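PDB 6HB0: ABC transporter periplasmic-binding protein YtfQ from Mycobacterium smegmatis, which probably binds a sugar, most likely L-arabinofuranose, outside the membrane and delivers it to an ABC transporter. Local coordinates for residues A[79-82]-A[88-91]; A[183-188]-A[195-200]; A[189-194]-A[222-227]; A[55-58]-A[63-66]; A[135-140]-A[177-182]. All blocks are in the same frame, centred on the assembly; numbering follows the deposited sequence.

Interaction 1. Residues A[79-82]-A[88-91]; sequences IAFS and GWDA
Trp89 is the residue of the 88-91 segment that reaches strand 78-81, and it does so by laying one face of its indole against the edge of the Phe81 ring. Gly88 leads in with a positive phi. At Trp89 the six-membered ring receives Phe81 in an edge-to-face pair, with centroids 4.8 Å apart and planes tilted by 54°. Phe81 CE2 comes within 3.7 Å of Trp89 CE3, and CZ of the same phenyl follows at 3.9 Å from CE3. The phenyl takes this place with CG set between the backbone N and the carbonyl carbon (chi1 67°), which sends the ring out from the strand. The indole NE1 is satisfied by Val85 O within the connecting loop. Asp90, a zinc ligand seen in this protein though without zinc in this chain, lies in helix 90-98, its carboxylate bonded to Thr112 OG1 and Gln113 N. The pair thus sits in the crossover of the beta-alpha-beta unit 78-81, 90-98, 103-106: Phe81 is flanked by Val103 and Leu105 of the next strand and Ala25 of strand 21-26, while Trp89 also leans on Gln61, Gln64 and Ile65 of helix 61-73.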
loop_
_atom_site.group_PDB
_atom_site.type_symbol
_atom_site.label_atom_id
_atom_site.label_comp_id
_atom_site.label_asym_id
_atom_site.label_seq_id
_atom_site.Cartn_x
_atom_site.Cartn_y
_atom_site.Cartn_z
ATOM N N ILE A 79 14.648 3.265 -17.611
ATOM C CA ILE A 79 15.023 2.498 -16.447
ATOM C C ILE A 79 13.992 2.823 -15.352
ATOM O O ILE A 79 13.637 3.991 -15.122
ATOM C CB ILE A 79 16.430 2.865 -15.949
ATOM C CG1 ILE A 79 17.476 2.196 -16.838
ATOM C CG2 ILE A 79 16.653 2.390 -14.508
ATOM C CD1 ILE A 79 18.873 2.790 -16.642
ATOM N N ALA A 80 13.492 1.786 -14.709
ATOM C CA ALA A 80 12.655 1.965 -13.567
ATOM C C ALA A 80 13.208 1.090 -12.472
ATOM O O ALA A 80 13.778 0.037 -12.729
ATOM C CB ALA A 80 11.220 1.595 -13.888
ATOM N N PHE A 81 13.055 1.559 -11.245
ATOM C CA PHE A 81 13.387 0.714 -10.124
ATOM C C PHE A 81 12.619 1.098 -8.886
ATOM O O PHE A 81 12.065 2.177 -8.785
ATOM C CB PHE A 81 14.889 0.711 -9.843
ATOM C CG PHE A 81 15.449 2.023 -9.353
ATOM C CD1 PHE A 81 15.692 3.063 -10.237
ATOM C CD2 PHE A 81 15.872 2.164 -8.022
ATOM C CE1 PHE A 81 16.252 4.233 -9.819
ATOM C CE2 PHE A 81 16.443 3.346 -7.598
ATOM C CZ PHE A 81 16.608 4.393 -8.497
ATOM N N SER A 82 12.583 0.139 -7.990
ATOM C CA SER A 82 11.951 0.209 -6.702
ATOM C C SER A 82 13.089 0.328 -5.675
ATOM O O SER A 82 13.721 -0.672 -5.353
ATOM C CB SER A 82 11.180 -1.101 -6.556
ATOM O OG SER A 82 10.537 -1.230 -5.343
ATOM N N GLY A 88 20.992 8.008 -1.489
ATOM C CA GLY A 88 22.226 7.565 -2.071
ATOM C C GLY A 88 22.148 7.195 -3.538
ATOM O O GLY A 88 23.017 6.502 -4.060
ATOM N N TRP A 89 21.132 7.702 -4.223
ATOM C CA TRP A 89 20.967 7.445 -5.631
ATOM C C TRP A 89 21.501 8.524 -6.544
ATOM O O TRP A 89 21.518 8.324 -7.767
ATOM C CB TRP A 89 19.483 7.224 -5.950
ATOM C CG TRP A 89 18.882 6.180 -5.131
ATOM C CD1 TRP A 89 18.066 6.336 -4.036
ATOM C CD2 TRP A 89 19.094 4.786 -5.278
ATOM N NE1 TRP A 89 17.765 5.106 -3.506
ATOM C CE2 TRP A 89 18.379 4.143 -4.256
ATOM C CE3 TRP A 89 19.785 4.012 -6.210
ATOM C CZ2 TRP A 89 18.321 2.791 -4.146
ATOM C CZ3 TRP A 89 19.758 2.644 -6.064
ATOM C CH2 TRP A 89 19.017 2.061 -5.067
ATOM N N ASP A 90 21.888 9.671 -6.016
ATOM C CA ASP A 90 22.140 10.821 -6.894
ATOM C C ASP A 90 23.243 10.571 -7.903
ATOM O O ASP A 90 23.123 10.990 -9.051
ATOM C CB ASP A 90 22.437 12.094 -6.107
ATOM C CG ASP A 90 21.210 12.707 -5.492
ATOM O OD1 ASP A 90 20.081 12.181 -5.690
ATOM O OD2 ASP A 90 21.380 13.721 -4.771
ATOM N N ALA A 91 24.294 9.861 -7.496
ATOM C CA ALA A 91 25.408 9.564 -8.381
ATOM C C ALA A 91 24.985 8.670 -9.546
ATOM O O ALA A 91 25.230 9.013 -10.710
ATOM C CB ALA A 91 26.526 8.888 -7.632
#

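Interaction 2. Residues A[183-188]-A[195-200]; sequences ASQTGD and KQVMEA
Val197 of helix 191-204 meets Gln185 of strand 179-186 at an oblique crossing, its two methyls dividing the work. CG1 lies 3.9 Å from Gln185 CB, at the root of the glutamine side chain, while CG2 is 4.0 Å from NE2 near its far end. The glutamine can meet both methyls in this way because its CG stands opposite the backbone N (chi1 -179°) and the chain continues extended, across the valine. CG2 also packs on backbone: it comes 3.3 Å from Thr186 O and 4.1 Å from Gly187 CA. The first of these is a van der Waals contact of a methyl with a carbonyl oxygen; the two segments share no hydrogen bond. Strand 179-186 is an outermost strand of the mixed sheet in one of the two lobes of this periplasmic binding protein fold, and the chain leaves it through a short turn directly into the helix that packs back on it. The turn is an ST turn: Thr186 OG1 accepts from Asp188 N at 3.1 Å, with an N-H...O angle of 147°, and the same hydroxyl is also bonded to Gly155 O. Asp188 OD1 is bonded in turn to Thr156 OG1. The backbones come nearest at Gly187, whose CA is 6.2 Å from Val197 CA. Beyond the pair, Leu153 of strand 148-154 touches Val197, and Phe201, one turn further along the helix, touches Gln185.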
loop_
_atom_site.group_PDB
_atom_site.type_symbol
_atom_site.label_atom_id
_atom_site.label_comp_id
_atom_site.label_asym_id
_atom_site.label_seq_id
_atom_site.Cartn_x
_atom_site.Cartn_y
_atom_site.Cartn_z
ATOM N N ALA A 183 -6.421 4.795 23.441
ATOM C CA ALA A 183 -5.239 3.930 23.593
ATOM C C ALA A 183 -4.685 3.637 22.219
ATOM O O ALA A 183 -5.454 3.537 21.254
ATOM C CB ALA A 183 -5.597 2.642 24.300
ATOM N N SER A 184 -3.360 3.531 22.134
ATOM C CA SER A 184 -2.676 3.346 20.878
ATOM C C SER A 184 -1.374 2.612 21.174
ATOM O O SER A 184 -0.593 3.049 22.005
ATOM C CB SER A 184 -2.419 4.662 20.217
ATOM O OG SER A 184 -2.120 4.484 18.838
ATOM N N GLN A 185 -1.195 1.436 20.580
ATOM C CA GLN A 185 -0.046 0.615 20.902
ATOM C C GLN A 185 0.305 -0.279 19.716
ATOM O O GLN A 185 -0.581 -0.712 19.002
ATOM C CB GLN A 185 -0.375 -0.214 22.138
ATOM C CG GLN A 185 0.739 -1.106 22.618
ATOM C CD GLN A 185 0.475 -1.687 23.988
ATOM O OE1 GLN A 185 -0.236 -1.091 24.791
ATOM N NE2 GLN A 185 1.035 -2.866 24.252
ATOM N N THR A 186 1.597 -0.553 19.526
ATOM C CA THR A 186 2.006 -1.423 18.448
ATOM C C THR A 186 1.558 -2.856 18.629
ATOM O O THR A 186 1.727 -3.453 19.711
ATOM C CB THR A 186 3.558 -1.385 18.222
ATOM O OG1 THR A 186 3.870 -2.185 17.058
ATOM C CG2 THR A 186 4.300 -1.918 19.438
ATOM N N GLY A 187 0.995 -3.430 17.563
ATOM C CA GLY A 187 0.797 -4.888 17.450
ATOM C C GLY A 187 1.716 -5.516 16.373
ATOM O O GLY A 187 1.502 -6.674 15.958
ATOM N N ASP A 188 2.695 -4.751 15.894
ATOM C CA ASP A 188 3.745 -5.231 14.985
ATOM C C ASP A 188 3.231 -5.866 13.698
ATOM O O ASP A 188 3.860 -6.734 13.140
ATOM C CB ASP A 188 4.617 -6.250 15.751
ATOM C CG ASP A 188 5.749 -5.560 16.524
ATOM O OD1 ASP A 188 6.419 -4.690 15.914
ATOM O OD2 ASP A 188 5.988 -5.907 17.719
ATOM N N LYS A 195 -4.039 -9.375 18.574
ATOM C CA LYS A 195 -4.876 -10.040 19.584
ATOM C C LYS A 195 -4.428 -9.697 21.016
ATOM O O LYS A 195 -5.252 -9.364 21.859
ATOM C CB LYS A 195 -4.846 -11.554 19.395
ATOM C CG LYS A 195 -5.712 -12.317 20.354
ATOM C CD LYS A 195 -5.639 -13.804 20.138
ATOM C CE LYS A 195 -6.711 -14.490 20.954
ATOM N NZ LYS A 195 -6.803 -15.852 20.409
ATOM N N GLN A 196 -3.125 -9.752 21.238
ATOM C CA GLN A 196 -2.525 -9.468 22.562
ATOM C C GLN A 196 -2.778 -8.023 23.005
ATOM O O GLN A 196 -3.122 -7.773 24.153
ATOM C CB GLN A 196 -1.048 -9.759 22.500
ATOM C CG GLN A 196 -0.215 -9.264 23.676
ATOM C CD GLN A 196 1.186 -9.840 23.640
ATOM O OE1 GLN A 196 1.367 -11.003 23.278
ATOM N NE2 GLN A 196 2.172 -9.047 24.029
ATOM N N VAL A 197 -2.628 -7.075 22.077
ATOM C CA VAL A 197 -2.821 -5.686 22.396
ATOM C C VAL A 197 -4.296 -5.383 22.606
ATOM O O VAL A 197 -4.637 -4.621 23.488
ATOM C CB VAL A 197 -2.247 -4.780 21.304
ATOM C CG1 VAL A 197 -2.656 -3.341 21.552
ATOM C CG2 VAL A 197 -0.720 -4.946 21.294
ATOM N N MET A 198 -5.165 -5.963 21.779
ATOM C CA MET A 198 -6.580 -5.774 21.995
ATOM C C MET A 198 -7.015 -6.326 23.368
ATOM O O MET A 198 -7.906 -5.749 24.018
ATOM C CB MET A 198 -7.387 -6.462 20.888
ATOM C CG MET A 198 -8.852 -6.076 20.898
ATOM S SD MET A 198 -9.123 -4.388 20.451
ATOM C CE MET A 198 -10.726 -4.067 21.180
ATOM N N GLU A 199 -6.454 -7.452 23.792
ATOM C CA GLU A 199 -6.762 -7.973 25.150
ATOM C C GLU A 199 -6.399 -6.924 26.167
ATOM O O GLU A 199 -7.169 -6.630 27.080
ATOM C CB GLU A 199 -6.007 -9.283 25.474
ATOM C CG GLU A 199 -6.507 -10.543 24.753
ATOM C CD GLU A 199 -5.432 -11.665 24.691
ATOM O OE1 GLU A 199 -4.412 -11.602 25.452
ATOM O OE2 GLU A 199 -5.596 -12.616 23.878
ATOM N N ALA A 200 -5.224 -6.332 26.010
ATOM C CA ALA A 200 -4.771 -5.309 26.935
ATOM C C ALA A 200 -5.718 -4.108 26.934
ATOM O O ALA A 200 -5.994 -3.539 27.969
ATOM C CB ALA A 200 -3.377 -4.842 26.582
#

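Interaction 3. Residues A[189-194]-A[222-227]; sequences FTRSGG and AMEAIE
Arg191 and Glu224 form a salt bridge between two neighbouring helices, 191-204 and 216-228, on one lobe of the periplasmic binding protein fold. The guanidinium grips side-on with two nitrogens, both spent on a single oxygen: NE to Glu224 OE2 at 3.0 Å and NH2 to Glu224 OE2 at 2.8 Å. That oxygen lies close to the guanidinium plane, whereas both nitrogens reach it from the same face of the carboxylate; NE comes from well above that plane and NH2 on the anti side, the two groups being turned 44° apart. Arg191 spans the gap by being extended from CG to NE, with CG opposite the backbone N (chi1 -173°), and it crosses the glutamate at about a right angle. The other carboxylate oxygen, OE1, has a long, weak ion pair with Lys195 NZ. Asp217, one of the zinc-binding residues, lies nearby, its side chain about 4 Å from that of Arg191. Where the backbones of 189-194 and 222-227 come nearest, Gly194 O stands 4.0 Å from Ala222 N. The first turn of helix 191-204 is satisfied at its start by Thr190, the N-cap, whose OG1 accepts from Gly193 N at 2.9 Å.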
loop_
_atom_site.group_PDB
_atom_site.type_symbol
_atom_site.label_atom_id
_atom_site.label_comp_id
_atom_site.label_asym_id
_atom_site.label_seq_id
_atom_site.Cartn_x
_atom_site.Cartn_y
_atom_site.Cartn_z
ATOM N N PHE A 189 2.048 -5.440 13.247
ATOM C CA PHE A 189 1.458 -5.946 12.029
ATOM C C PHE A 189 1.141 -7.436 12.024
ATOM O O PHE A 189 0.908 -7.994 10.954
ATOM C CB PHE A 189 2.355 -5.604 10.810
ATOM C CG PHE A 189 2.342 -4.148 10.402
ATOM C CD1 PHE A 189 1.145 -3.450 10.277
ATOM C CD2 PHE A 189 3.541 -3.479 10.116
ATOM C CE1 PHE A 189 1.141 -2.133 9.867
ATOM C CE2 PHE A 189 3.532 -2.150 9.719
ATOM C CZ PHE A 189 2.322 -1.491 9.553
ATOM N N THR A 190 1.054 -8.089 13.180
ATOM C CA THR A 190 0.778 -9.523 13.206
ATOM C C THR A 190 -0.519 -9.828 13.925
ATOM O O THR A 190 -1.007 -9.024 14.734
ATOM C CB THR A 190 1.877 -10.338 13.916
ATOM O OG1 THR A 190 1.816 -10.102 15.311
ATOM C CG2 THR A 190 3.252 -9.987 13.378
ATOM N N ARG A 191 -1.079 -10.985 13.593
ATOM C CA ARG A 191 -2.316 -11.427 14.174
ATOM C C ARG A 191 -2.186 -11.616 15.676
ATOM O O ARG A 191 -3.039 -11.134 16.459
ATOM C CB ARG A 191 -2.750 -12.730 13.504
ATOM C CG ARG A 191 -4.138 -13.173 13.931
ATOM C CD ARG A 191 -4.518 -14.454 13.235
ATOM N NE ARG A 191 -5.964 -14.671 13.279
ATOM C CZ ARG A 191 -6.775 -14.698 12.217
ATOM N NH1 ARG A 191 -6.325 -14.502 10.976
ATOM N NH2 ARG A 191 -8.066 -14.924 12.404
ATOM N N SER A 192 -1.109 -12.256 16.112
ATOM C CA SER A 192 -0.974 -12.524 17.536
ATOM C C SER A 192 -0.676 -11.205 18.270
ATOM O O SER A 192 -1.120 -11.030 19.392
ATOM C CB SER A 192 0.075 -13.600 17.822
ATOM O OG SER A 192 1.375 -13.102 17.621
ATOM N N GLY A 193 0.042 -10.285 17.612
ATOM C CA GLY A 193 0.334 -8.954 18.179
ATOM C C GLY A 193 -0.951 -8.171 18.355
ATOM O O GLY A 193 -1.196 -7.586 19.413
ATOM N N GLY A 194 -1.797 -8.179 17.318
ATOM C CA GLY A 194 -3.093 -7.490 17.402
ATOM C C GLY A 194 -4.007 -8.075 18.455
ATOM O O GLY A 194 -4.693 -7.357 19.156
ATOM N N ALA A 222 -7.560 -8.808 16.791
ATOM C CA ALA A 222 -8.430 -7.993 17.637
ATOM C C ALA A 222 -9.827 -8.552 17.679
ATOM O O ALA A 222 -10.408 -8.648 18.721
ATOM C CB ALA A 222 -8.455 -6.556 17.136
ATOM N N MET A 223 -10.335 -8.926 16.522
ATOM C CA MET A 223 -11.627 -9.570 16.377
ATOM C C MET A 223 -11.714 -10.828 17.264
ATOM O O MET A 223 -12.697 -11.043 17.957
ATOM C CB MET A 223 -11.788 -9.903 14.883
ATOM C CG MET A 223 -12.981 -10.685 14.442
ATOM S SD MET A 223 -12.767 -11.235 12.717
ATOM C CE MET A 223 -12.080 -12.875 12.968
ATOM N N GLU A 224 -10.673 -11.648 17.286
ATOM C CA GLU A 224 -10.657 -12.817 18.172
ATOM C C GLU A 224 -10.613 -12.455 19.626
ATOM O O GLU A 224 -11.202 -13.156 20.432
ATOM C CB GLU A 224 -9.469 -13.701 17.866
ATOM C CG GLU A 224 -9.558 -14.425 16.549
ATOM C CD GLU A 224 -8.313 -15.273 16.255
ATOM O OE1 GLU A 224 -7.519 -15.560 17.194
ATOM O OE2 GLU A 224 -8.136 -15.649 15.071
ATOM N N ALA A 225 -9.910 -11.374 19.989
ATOM C CA ALA A 225 -9.862 -10.951 21.391
ATOM C C ALA A 225 -11.225 -10.451 21.828
ATOM O O ALA A 225 -11.659 -10.697 22.958
ATOM C CB ALA A 225 -8.820 -9.872 21.610
ATOM N N ILE A 226 -11.884 -9.747 20.929
ATOM C CA ILE A 226 -13.194 -9.202 21.203
ATOM C C ILE A 226 -14.178 -10.333 21.420
ATOM O O ILE A 226 -14.968 -10.290 22.374
ATOM C CB ILE A 226 -13.656 -8.252 20.058
ATOM C CG1 ILE A 226 -12.786 -7.020 20.074
ATOM C CG2 ILE A 226 -15.090 -7.754 20.290
ATOM C CD1 ILE A 226 -12.865 -6.175 18.845
ATOM N N GLU A 227 -14.129 -11.346 20.562
ATOM C CA GLU A 227 -14.939 -12.531 20.716
ATOM C C GLU A 227 -14.635 -13.263 22.036
ATOM O O GLU A 227 -15.547 -13.658 22.749
ATOM C CB GLU A 227 -14.771 -13.472 19.513
ATOM C CG GLU A 227 -15.541 -12.994 18.295
ATOM C CD GLU A 227 -15.271 -13.742 16.975
ATOM O OE1 GLU A 227 -14.185 -14.313 16.733
ATOM O OE2 GLU A 227 -16.164 -13.686 16.124
#

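Interaction 4. Residues A[55-58]-A[63-66]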
loop_
_atom_site.group_PDB
_atom_site.type_symbol
_atom_site.label_atom_id
_atom_site.label_comp_id
_atom_site.label_asym_id
_atom_site.label_seq_id
_atom_site.Cartn_x
_atom_site.Cartn_y
_atom_site.Cartn_z
ATOM N N ALA A 55 16.086 -7.114 -13.309
ATOM C CA ALA A 55 17.217 -7.387 -12.438
ATOM C C ALA A 55 16.710 -7.496 -11.008
ATOM O O ALA A 55 15.693 -6.886 -10.641
ATOM C CB ALA A 55 18.254 -6.282 -12.537
ATOM N N ASP A 56 17.430 -8.299 -10.211
ATOM C CA ASP A 56 17.145 -8.529 -8.777
ATOM C C ASP A 56 18.341 -8.022 -7.955
ATOM O O ASP A 56 19.466 -8.494 -8.116
ATOM C CB ASP A 56 16.882 -10.037 -8.511
ATOM C CG ASP A 56 16.449 -10.355 -7.054
ATOM O OD1 ASP A 56 16.033 -9.447 -6.297
ATOM O OD2 ASP A 56 16.522 -11.550 -6.668
ATOM N N ALA A 57 18.075 -7.055 -7.078
ATOM C CA ALA A 57 19.108 -6.470 -6.216
ATOM C C ALA A 57 19.375 -7.274 -4.918
ATOM O O ALA A 57 20.320 -6.962 -4.167
ATOM C CB ALA A 57 18.723 -5.043 -5.858
ATOM N N ASN A 58 18.529 -8.260 -4.625
ATOM C CA ASN A 58 18.673 -9.061 -3.402
ATOM C C ASN A 58 18.806 -8.203 -2.157
ATOM O O ASN A 58 19.753 -8.348 -1.390
ATOM C CB ASN A 58 19.864 -10.024 -3.532
ATOM C CG ASN A 58 19.421 -11.482 -3.623
ATOM O OD1 ASN A 58 19.919 -12.337 -2.893
ATOM N ND2 ASN A 58 18.458 -11.766 -4.510
ATOM N N LYS A 63 24.024 -3.602 -5.274
ATOM C CA LYS A 63 23.561 -4.463 -6.344
ATOM C C LYS A 63 22.442 -3.816 -7.197
ATOM O O LYS A 63 22.367 -4.032 -8.379
ATOM C CB LYS A 63 23.089 -5.768 -5.720
ATOM C CG LYS A 63 22.878 -6.878 -6.741
ATOM C CD LYS A 63 23.482 -8.223 -6.316
ATOM C CE LYS A 63 23.118 -9.333 -7.306
ATOM N NZ LYS A 63 23.035 -10.662 -6.633
ATOM N N GLN A 64 21.565 -2.998 -6.597
ATOM C CA GLN A 64 20.639 -2.202 -7.399
ATOM C C GLN A 64 21.367 -1.169 -8.247
ATOM O O GLN A 64 21.072 -0.987 -9.406
ATOM C CB GLN A 64 19.609 -1.576 -6.467
ATOM C CG GLN A 64 18.328 -1.167 -7.143
ATOM C CD GLN A 64 17.173 -1.164 -6.163
ATOM O OE1 GLN A 64 17.329 -0.657 -5.040
ATOM N NE2 GLN A 64 16.000 -1.636 -6.605
ATOM N N ILE A 65 22.348 -0.486 -7.672
ATOM C CA ILE A 65 23.170 0.440 -8.408
ATOM C C ILE A 65 23.903 -0.261 -9.570
ATOM O O ILE A 65 23.955 0.296 -10.676
ATOM C CB ILE A 65 24.142 1.194 -7.481
ATOM C CG1 ILE A 65 23.367 2.208 -6.642
ATOM C CG2 ILE A 65 25.257 1.905 -8.256
ATOM C CD1 ILE A 65 24.148 2.790 -5.466
ATOM N N SER A 66 24.411 -1.471 -9.352
ATOM C CA SER A 66 25.028 -2.251 -10.441
ATOM C C SER A 66 24.017 -2.599 -11.535
ATOM O O SER A 66 24.307 -2.475 -12.709
ATOM C CB SER A 66 25.644 -3.557 -9.915
ATOM O OG SER A 66 26.685 -3.221 -9.013
#
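Packing between Ala57 and the first turn of helix 61-73 carries this contact. Ala57 CB rests 3.6 Å from Gln64 CB, and it is equally close to the backbone N of Gln64. The aliphatic part of neighbouring Lys63 runs past the backbone: CB lies 3.4 Å from Ala57 O, and CE reaches to 3.8 Å from Asp56 O. A bend at chi2 (134°) turns the lysine along the loop. Strand 51-56, an outermost strand of the parallel sheet, here passes through a tight turn into the helix that packs on that sheet, as in the beta-alpha-beta units of a periplasmic binding protein lobe. Polar bonds lie within the turn or lead away from it. Asp56 OD1 accepts from Asn58 N at 3.2 Å, an Asx turn, the donor coming from above the carboxylate plane. The Gln64 amide is held elsewhere, NE2 by Ser82 O and Ala25 O and OE1 by Val84 N. Between charges, Asp56 OD2 and Lys63 NZ stay 6.6 Å apart.

Interaction 5. Residues A[135-140]-A[177-182]; sequences QWVADQ and PNLKIV
Leu179 pushes one methyl, CD1, against the backbone and side chains of helix 126-140. CD1 sits 3.6 Å from Ala138 CA and 3.9 Å from Ala138 CB, so the methyl rests on backbone as much as on side chain. The same methyl is 3.8 Å from Val137 CG1, the two side chains sliding past each other in opposite directions. Leu179 reaches across because its CG is set opposite the carbonyl carbon, beside the backbone N (chi1 -53°). In the fold this is helix-on-sheet packing in one lobe of the periplasmic binding protein: the end of helix 126-140 meets the start of strand 179-186, at the margin of the mixed sheet. Further out, Val148 on the adjacent strand and Ile173 of helix 160-173 touch Leu179, while Phe169 and Val240 touch Val137. On the helix itself Gln135 NE2 donates to Asp139 OD1 at 2.8 Å, one turn on, and Trp136 stacks on Tyr259.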
loop_
_atom_site.group_PDB
_atom_site.type_symbol
_atom_site.label_atom_id
_atom_site.label_comp_id
_atom_site.label_asym_id
_atom_site.label_seq_id
_atom_site.Cartn_x
_atom_site.Cartn_y
_atom_site.Cartn_z
ATOM N N GLN A 135 -11.577 9.251 8.434
ATOM C CA GLN A 135 -12.680 9.965 7.881
ATOM C C GLN A 135 -13.946 9.108 7.883
ATOM O O GLN A 135 -15.046 9.623 8.059
ATOM C CB GLN A 135 -12.314 10.460 6.475
ATOM C CG GLN A 135 -13.390 11.268 5.778
ATOM C CD GLN A 135 -13.723 12.525 6.564
ATOM O OE1 GLN A 135 -12.831 13.349 6.843
ATOM N NE2 GLN A 135 -15.003 12.668 6.961
ATOM N N TRP A 136 -13.814 7.805 7.723
ATOM C CA TRP A 136 -14.947 6.917 7.814
ATOM C C TRP A 136 -15.469 6.911 9.226
ATOM O O TRP A 136 -16.674 6.918 9.417
ATOM C CB TRP A 136 -14.603 5.499 7.401
ATOM C CG TRP A 136 -15.682 4.517 7.592
ATOM C CD1 TRP A 136 -16.645 4.168 6.682
ATOM C CD2 TRP A 136 -15.922 3.729 8.765
ATOM N NE1 TRP A 136 -17.463 3.210 7.231
ATOM C CE2 TRP A 136 -17.040 2.932 8.504
ATOM C CE3 TRP A 136 -15.288 3.624 10.008
ATOM C CZ2 TRP A 136 -17.555 2.044 9.446
ATOM C CZ3 TRP A 136 -15.825 2.754 10.966
ATOM C CH2 TRP A 136 -16.944 1.973 10.655
ATOM N N VAL A 137 -14.586 6.884 10.213
ATOM C CA VAL A 137 -15.025 6.947 11.602
ATOM C C VAL A 137 -15.783 8.262 11.839
ATOM O O VAL A 137 -16.865 8.233 12.413
ATOM C CB VAL A 137 -13.882 6.821 12.610
ATOM C CG1 VAL A 137 -14.398 6.979 14.025
ATOM C CG2 VAL A 137 -13.152 5.498 12.427
ATOM N N ALA A 138 -15.232 9.372 11.399
ATOM C CA ALA A 138 -15.893 10.654 11.555
ATOM C C ALA A 138 -17.259 10.675 10.927
ATOM O O ALA A 138 -18.216 11.150 11.573
ATOM C CB ALA A 138 -15.057 11.776 11.027
ATOM N N ASP A 139 -17.371 10.129 9.722
ATOM C CA ASP A 139 -18.655 10.045 9.023
ATOM C C ASP A 139 -19.658 9.169 9.764
ATOM O O ASP A 139 -20.802 9.565 9.920
ATOM C CB ASP A 139 -18.503 9.514 7.585
ATOM C CG ASP A 139 -17.788 10.486 6.660
ATOM O OD1 ASP A 139 -17.572 11.647 7.086
ATOM O OD2 ASP A 139 -17.414 10.073 5.516
ATOM N N GLN A 140 -19.242 7.996 10.220
ATOM C CA GLN A 140 -20.177 7.068 10.841
ATOM C C GLN A 140 -20.682 7.542 12.182
ATOM O O GLN A 140 -21.770 7.221 12.570
ATOM C CB GLN A 140 -19.594 5.687 11.024
ATOM C CG GLN A 140 -19.276 4.971 9.732
ATOM C CD GLN A 140 -20.483 4.743 8.829
ATOM O OE1 GLN A 140 -20.529 5.203 7.684
ATOM N NE2 GLN A 140 -21.464 4.072 9.352
ATOM N N PRO A 177 -14.092 16.509 17.366
ATOM C CA PRO A 177 -13.344 16.253 18.602
ATOM C C PRO A 177 -14.043 15.325 19.632
ATOM O O PRO A 177 -13.431 14.968 20.648
ATOM C CB PRO A 177 -13.079 17.654 19.149
ATOM C CG PRO A 177 -14.113 18.533 18.480
ATOM C CD PRO A 177 -14.886 17.747 17.464
ATOM N N ASN A 178 -15.272 14.914 19.351
ATOM C CA ASN A 178 -15.882 13.818 20.096
ATOM C C ASN A 178 -15.181 12.477 19.826
ATOM O O ASN A 178 -15.379 11.529 20.574
ATOM C CB ASN A 178 -17.372 13.683 19.777
ATOM C CG ASN A 178 -18.210 14.845 20.322
ATOM O OD1 ASN A 178 -17.820 15.535 21.272
ATOM N ND2 ASN A 178 -19.375 15.058 19.715
ATOM N N LEU A 179 -14.386 12.399 18.757
ATOM C CA LEU A 179 -13.624 11.201 18.446
ATOM C C LEU A 179 -12.318 11.300 19.174
ATOM O O LEU A 179 -11.534 12.212 18.939
ATOM C CB LEU A 179 -13.344 11.096 16.951
ATOM C CG LEU A 179 -14.525 11.193 15.988
ATOM C CD1 LEU A 179 -14.073 10.674 14.636
ATOM C CD2 LEU A 179 -15.719 10.434 16.476
ATOM N N LYS A 180 -12.066 10.356 20.048
ATOM C CA LYS A 180 -10.823 10.398 20.801
ATOM C C LYS A 180 -10.108 9.067 20.762
ATOM O O LYS A 180 -10.683 8.024 21.030
ATOM C CB LYS A 180 -11.117 10.788 22.246
ATOM C CG LYS A 180 -10.888 12.273 22.465
ATOM C CD LYS A 180 -11.749 12.860 23.561
ATOM C CE LYS A 180 -11.268 14.277 23.854
ATOM N NZ LYS A 180 -12.141 14.890 24.882
ATOM N N ILE A 181 -8.833 9.113 20.453
ATOM C CA ILE A 181 -8.036 7.936 20.590
ATOM C C ILE A 181 -7.644 7.751 22.071
ATOM O O ILE A 181 -6.847 8.514 22.579
ATOM C CB ILE A 181 -6.805 8.030 19.725
ATOM C CG1 ILE A 181 -7.234 8.130 18.242
ATOM C CG2 ILE A 181 -5.908 6.806 19.990
ATOM C CD1 ILE A 181 -6.102 8.581 17.349
ATOM N N VAL A 182 -8.185 6.727 22.712
ATOM C CA VAL A 182 -7.969 6.539 24.158
ATOM C C VAL A 182 -6.848 5.546 24.441
ATOM O O VAL A 182 -6.400 5.423 25.561
ATOM C CB VAL A 182 -9.274 6.155 24.916
ATOM C CG1 VAL A 182 -10.275 7.305 24.856
ATOM C CG2 VAL A 182 -9.874 4.855 24.403
#

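Overall arrangement
From the N terminus, interaction 4 comes first, closing the short turn from strand 51-56 into helix 61-73. Interaction 1 follows, closing the loop from strand 78-81 into helix 90-98; the two touch, the indole of Trp89 packing on helix 61-73, and both reach the same parallel sheet. The chain then enters the other lobe, where interaction 5 closes a loop of 36 residues from helix 126-140 to strand 179-186. Interaction 2 takes up that same strand and joins it to helix 191-204. Interaction 3 crosses interaction 2 in sequence, running from 189-194 to 222-227 and tying helix 191-204 to helix 216-228. Interactions 1 and 5 have centres about 40 Å apart.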